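Local coordinates for protein butyryl-CoA dehydrogenase (Marinomonas mediterranea, PDB 6CXT) that belongs to the acyl-CoA dehydrogenase family of flavoproteins and binds flavin-adenine dinucleotide in a pocket of its fold, at residues E104-K107 and H108-P112. Sequence-based numbering, arbitrary orientation.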
ATOM      1  N   GLU B 104     -42.520  11.222 -23.813  1.00 37.73           N
ATOM      2  CA  GLU B 104     -43.105   9.929 -24.182  1.00 36.94           C
ATOM      3  C   GLU B 104     -42.900   9.560 -25.648  1.00 36.87           C
ATOM      4  O   GLU B 104     -42.714   8.380 -25.961  1.00 38.58           O
ATOM      5  CB  GLU B 104     -44.612   9.888 -23.861  1.00 38.91           C
ATOM      6  CG  GLU B 104     -44.921  10.034 -22.381  1.00 39.68           C
ATOM      7  CD  GLU B 104     -44.221   8.977 -21.524  1.00 41.91           C
ATOM      8  OE1 GLU B 104     -44.355   7.773 -21.851  1.00 40.85           O
ATOM      9  OE2 GLU B 104     -43.559   9.363 -20.524  1.00 38.00           O
ATOM     10  N   THR B 105     -42.930  10.564 -26.531  1.00 39.35           N
ATOM     11  CA  THR B 105     -42.741  10.331 -27.965  1.00 40.58           C
ATOM     12  C   THR B 105     -41.283   9.932 -28.281  1.00 39.20           C
ATOM     13  O   THR B 105     -41.028   8.943 -28.993  1.00 36.20           O
ATOM     14  CB  THR B 105     -43.323  11.481 -28.851  1.00 43.56           C
ATOM     15  OG1 THR B 105     -42.664  12.724 -28.581  1.00 43.85           O
ATOM     16  CG2 THR B 105     -44.818  11.661 -28.528  1.00 39.24           C
ATOM     17  N   LEU B 106     -40.339  10.676 -27.709  1.00 37.99           N
ATOM     18  CA  LEU B 106     -38.916  10.307 -27.827  1.00 36.01           C
ATOM     19  C   LEU B 106     -38.637   8.866 -27.316  1.00 33.15           C
ATOM     20  O   LEU B 106     -38.030   8.048 -28.041  1.00 34.66           O
ATOM     21  CB  LEU B 106     -38.005  11.378 -27.204  1.00 36.94           C
ATOM     22  CG  LEU B 106     -36.535  11.306 -27.684  1.00 38.44           C
ATOM     23  CD1 LEU B 106     -36.298  11.740 -29.129  1.00 38.17           C
ATOM     24  CD2 LEU B 106     -35.663  12.124 -26.762  1.00 39.36           C
ATOM     25  N   LYS B 107     -39.174   8.525 -26.140  1.00 31.77           N
ATOM     26  CA  LYS B 107     -39.031   7.173 -25.609  1.00 32.26           C
ATOM     27  C   LYS B 107     -39.564   6.059 -26.522  1.00 35.58           C
ATOM     28  O   LYS B 107     -38.862   5.066 -26.756  1.00 33.13           O
ATOM     29  CB  LYS B 107     -39.585   7.051 -24.196  1.00 30.88           C
ATOM     30  CG  LYS B 107     -38.857   7.945 -23.212  1.00 30.97           C
ATOM     31  CD  LYS B 107     -39.323   7.738 -21.797  1.00 33.90           C
ATOM     32  CE  LYS B 107     -40.781   8.100 -21.612  1.00 38.82           C
ATOM     33  NZ  LYS B 107     -41.104   8.381 -20.188  1.00 41.29           N
ATOM     34  N   HIS B 108     -40.788   6.219 -27.051  1.00 35.51           N
ATOM     35  CA  HIS B 108     -41.323   5.245 -28.021  1.00 35.00           C
ATOM     36  C   HIS B 108     -40.575   5.228 -29.333  1.00 29.37           C
ATOM     37  O   HIS B 108     -40.422   4.168 -29.940  1.00 30.87           O
ATOM     38  CB  HIS B 108     -42.841   5.417 -28.225  1.00 36.41           C
ATOM     39  CG  HIS B 108     -43.627   4.868 -27.080  1.00 38.07           C
ATOM     40  ND1 HIS B 108     -44.225   5.673 -26.133  1.00 44.12           N
ATOM     41  CD2 HIS B 108     -43.833   3.591 -26.676  1.00 38.26           C
ATOM     42  CE1 HIS B 108     -44.819   4.913 -25.228  1.00 41.46           C
ATOM     43  NE2 HIS B 108     -44.582   3.646 -25.526  1.00 42.47           N
ATOM     44  N   GLN B 109     -40.077   6.378 -29.752  1.00 31.23           N
ATOM     45  CA  GLN B 109     -39.279   6.438 -30.977  1.00 33.74           C
ATOM     46  C   GLN B 109     -37.907   5.728 -30.823  1.00 35.61           C
ATOM     47  O   GLN B 109     -37.495   4.976 -31.703  1.00 34.84           O
ATOM     48  CB  GLN B 109     -39.052   7.884 -31.354  1.00 35.94           C
ATOM     49  CG  GLN B 109     -38.537   8.123 -32.766  1.00 46.22           C
ATOM     50  CD  GLN B 109     -38.303   9.612 -33.019  1.00 51.79           C
ATOM     51  OE1 GLN B 109     -39.210  10.435 -32.830  1.00 54.49           O
ATOM     52  NE2 GLN B 109     -37.072   9.974 -33.414  1.00 49.29           N
ATOM     53  N   LEU B 110     -37.227   5.952 -29.702  1.00 34.64           N
ATOM     54  CA  LEU B 110     -35.818   5.548 -29.572  1.00 31.23           C
ATOM     55  C   LEU B 110     -35.578   4.234 -28.871  1.00 29.74           C
ATOM     56  O   LEU B 110     -34.724   3.478 -29.309  1.00 29.09           O
ATOM     57  CB  LEU B 110     -34.993   6.645 -28.893  1.00 28.80           C
ATOM     58  CG  LEU B 110     -34.948   8.034 -29.497  1.00 34.06           C
ATOM     59  CD1 LEU B 110     -34.028   8.960 -28.735  1.00 33.62           C
ATOM     60  CD2 LEU B 110     -34.540   7.995 -30.952  1.00 36.75           C
ATOM     61  N   LEU B 111     -36.307   3.966 -27.788  1.00 29.76           N
ATOM     62  CA  LEU B 111     -36.009   2.801 -26.944  1.00 30.06           C
ATOM     63  C   LEU B 111     -36.164   1.424 -27.570  1.00 32.41           C
ATOM     64  O   LEU B 111     -35.383   0.527 -27.235  1.00 28.47           O
ATOM     65  CB  LEU B 111     -36.690   2.872 -25.567  1.00 29.15           C
ATOM     66  CG  LEU B 111     -36.210   4.009 -24.662  1.00 29.25           C
ATOM     67  CD1 LEU B 111     -37.150   4.228 -23.486  1.00 28.66           C
ATOM     68  CD2 LEU B 111     -34.783   3.706 -24.159  1.00 31.11           C
ATOM     69  N   PRO B 112     -37.172   1.219 -28.463  1.00 30.58           N
ATOM     70  CA  PRO B 112     -37.217  -0.120 -28.999  1.00 27.52           C
ATOM     71  C   PRO B 112     -35.933  -0.600 -29.670  1.00 26.97           C
ATOM     72  O   PRO B 112     -35.606  -1.755 -29.508  1.00 29.77           O
ATOM     73  CB  PRO B 112     -38.391  -0.058 -30.021  1.00 28.32           C
ATOM     74  CG  PRO B 112     -39.361   0.876 -29.314  1.00 28.43           C
ATOM     75  CD  PRO B 112     -38.419   1.977 -28.803  1.00 30.69           C
TER
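Lys107, His108 and Leu106 carry this local contact within helix 104-114, an alpha-helix of the N-terminal domain of the acyl-CoA dehydrogenase fold. Four i to i+4 backbone bonds run from the amides of His108, Gln109, Leu110 and Leu111 to the carbonyls of Glu104 to Lys107. Pro112 has no amide hydrogen to continue the series. The helix kinks there, and Pro112 CD lies 3.7 Å from Lys107 O.

Lys107 and Leu111 lie side by side on one face and point the same way. Lys107 CB touches Leu111 CD1 at 3.8 Å. The lysine chain then bends at its CG-CD bond, and its NZ forms a salt bridge with Glu104 OE2 at 2.7 Å. NZ meets that oxygen from above the carboxylate plane. Tyr55 OH bonds to both Lys107 NZ and Glu104 OE1, tying the ion pair to a neighbouring loop.

On the inner side, Leu106 and Leu110 meet at an angle to each other. Leu106 CG is 3.6 Å from Leu110 CD1, and Leu106 CD1 is equally close to the same methyl. Leu106 CG stands anti to the backbone N (chi1 -161°), which directs the branch along the helix to Leu110. Both leucines also rest on Val185 of strand 181-187. Leu110 and Leu111 pack against Ile98 of helix 81-101, so the helix bridges a strand and another helix.

His108 turns its ring back over the preceding turn. Glu104 O is gripped twice, by His108 N and by His108 ND1, each at 3.1 Å. The two donors approach from opposite faces of the carbonyl plane. At the far end NE2 donates to Lys54 O, so both ring nitrogens are donors, consistent with a doubly protonated, positively charged ring. The ND1 bond is the more bent, at 139° against 168° for the amide.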